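Local coordinates for spore coat polysaccharide biosynthesis protein SpsE (Bacillus subtilis, PDB 1VLI) that takes part in making spore coat polysaccharide, probably as an N-acylneuraminate-9-phosphate synthase, at residues F163-G167 against I190-A195. Sequence-based numbering, arbitrary orientation.
Sequences FSTAG and IMHCVA
Phe163 and Ile190 lie side by side and point the same way, toward helix 170-181, from neighbouring parallel strands. CZ of the Phe163 ring comes obliquely to 3.7 Å from CG1 of Ile190, the ring CG sitting between the backbone N and the carbonyl carbon (chi1 74°). Branched Ile190 also serves a second neighbour: its CG2 meets CG2 of Thr165 at 3.6 Å, the two side chains crossing at about a right angle. Between the strands, Met191 N donates to Phe163 O at 2.7 Å, nearly straight.

Just past its strand, Thr165 divides its two branches: the methyl joins the apolar layer, while OG1 donates to Met191 O at 2.7 Å, tilted 19° from the carbonyl plane, and is also hydrogen-bonded to Lys301 NZ. On the other face, Ser164 OG packs against CB of selenomethionine Met191 at 3.7 Å and hydrogen-bonds Lys139. Ala166 and Ala195, both small, meet CB to CB at 3.7 Å. The side chain of Cys193, beside Ala166, comes within about 6 Å of the zinc ion held by His226 and His248. This is a beta-alpha-beta crossover of the NeuB TIM barrel, at the C-terminal strand ends where such barrels carry their active sites.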
loop_
_atom_site.group_PDB
_atom_site.type_symbol
_atom_site.label_atom_id
_atom_site.label_comp_id
_atom_site.label_asym_id
_atom_site.label_seq_id
_atom_site.Cartn_x
_atom_site.Cartn_y
_atom_site.Cartn_z
ATOM N N PHE A 163 -0.914 -5.664 1.573
ATOM C CA PHE A 163 -1.071 -4.452 2.379
ATOM C C PHE A 163 0.188 -4.056 3.137
ATOM O O PHE A 163 0.976 -4.901 3.534
ATOM C CB PHE A 163 -2.357 -4.440 3.205
ATOM C CG PHE A 163 -2.352 -5.356 4.397
ATOM C CD1 PHE A 163 -1.798 -4.938 5.636
ATOM C CD2 PHE A 163 -2.957 -6.607 4.323
ATOM C CE1 PHE A 163 -1.857 -5.744 6.738
ATOM C CE2 PHE A 163 -2.995 -7.446 5.445
ATOM C CZ PHE A 163 -2.461 -7.007 6.660
ATOM N N SER A 164 0.401 -2.754 3.261
ATOM C CA SER A 164 1.606 -2.244 3.832
ATOM C C SER A 164 1.369 -1.865 5.290
ATOM O O SER A 164 0.233 -1.687 5.720
ATOM C CB SER A 164 2.071 -1.068 3.001
ATOM O OG SER A 164 2.912 -1.532 1.949
ATOM N N THR A 165 2.429 -1.746 6.060
ATOM C CA THR A 165 2.259 -1.570 7.500
ATOM C C THR A 165 3.120 -0.484 8.146
ATOM O O THR A 165 3.498 -0.625 9.326
ATOM C CB THR A 165 2.538 -2.906 8.213
ATOM O OG1 THR A 165 3.900 -3.280 7.994
ATOM C CG2 THR A 165 1.720 -4.065 7.599
ATOM N N ALA A 166 3.439 0.591 7.419
ATOM C CA ALA A 166 4.263 1.650 8.012
ATOM C C ALA A 166 3.566 2.230 9.221
ATOM O O ALA A 166 2.373 2.578 9.160
ATOM C CB ALA A 166 4.567 2.748 7.029
ATOM N N GLY A 167 4.303 2.321 10.325
ATOM C CA GLY A 167 3.780 2.937 11.556
ATOM C C GLY A 167 2.706 2.163 12.319
ATOM O O GLY A 167 2.097 2.711 13.241
ATOM N N ILE A 190 1.630 -9.266 3.461
ATOM C CA ILE A 190 1.747 -8.157 4.424
ATOM C C ILE A 190 3.144 -7.586 4.243
ATOM O O ILE A 190 4.104 -8.315 4.394
ATOM C CB ILE A 190 1.586 -8.702 5.870
ATOM C CG1 ILE A 190 0.241 -9.438 6.023
ATOM C CG2 ILE A 190 1.725 -7.574 6.909
ATOM C CD1 ILE A 190 -0.071 -9.913 7.423
HETATM N N MSE A 191 3.264 -6.303 3.883
HETATM C CA MSE A 191 4.583 -5.703 3.683
HETATM C C MSE A 191 5.009 -4.963 4.952
HETATM O O MSE A 191 4.264 -4.168 5.479
HETATM C CB MSE A 191 4.599 -4.730 2.527
HETATM C CG MSE A 191 3.972 -5.263 1.185
HETATM SE SE MSE A 191 5.043 -6.667 0.427
HETATM C CE MSE A 191 6.422 -5.582 -0.431
ATOM N N HIS A 192 6.212 -5.220 5.424
ATOM C CA HIS A 192 6.852 -4.350 6.398
ATOM C C HIS A 192 7.415 -3.172 5.645
ATOM O O HIS A 192 7.807 -3.311 4.497
ATOM C CB HIS A 192 7.978 -5.097 7.124
ATOM C CG HIS A 192 8.821 -4.215 7.989
ATOM N ND1 HIS A 192 8.284 -3.375 8.944
ATOM C CD2 HIS A 192 10.162 -4.049 8.050
ATOM C CE1 HIS A 192 9.263 -2.743 9.565
ATOM N NE2 HIS A 192 10.409 -3.139 9.048
ATOM N N CYS A 193 7.512 -2.026 6.302
ATOM C CA CYS A 193 7.734 -0.804 5.589
ATOM C C CYS A 193 8.027 0.342 6.543
ATOM O O CYS A 193 7.463 0.389 7.624
ATOM C CB CYS A 193 6.430 -0.506 4.849
ATOM S SG CYS A 193 6.533 0.947 3.854
ATOM N N VAL A 194 8.871 1.283 6.126
ATOM C CA VAL A 194 9.090 2.547 6.862
ATOM C C VAL A 194 8.624 3.774 6.041
ATOM O O VAL A 194 9.064 3.962 4.896
ATOM C CB VAL A 194 10.574 2.733 7.180
ATOM C CG1 VAL A 194 10.776 3.902 8.116
ATOM C CG2 VAL A 194 11.165 1.455 7.755
ATOM N N ALA A 195 7.761 4.617 6.615
ATOM C CA ALA A 195 7.106 5.708 5.838
ATOM C C ALA A 195 7.995 6.899 5.455
ATOM O O ALA A 195 7.647 7.673 4.555
ATOM C CB ALA A 195 5.803 6.192 6.512
#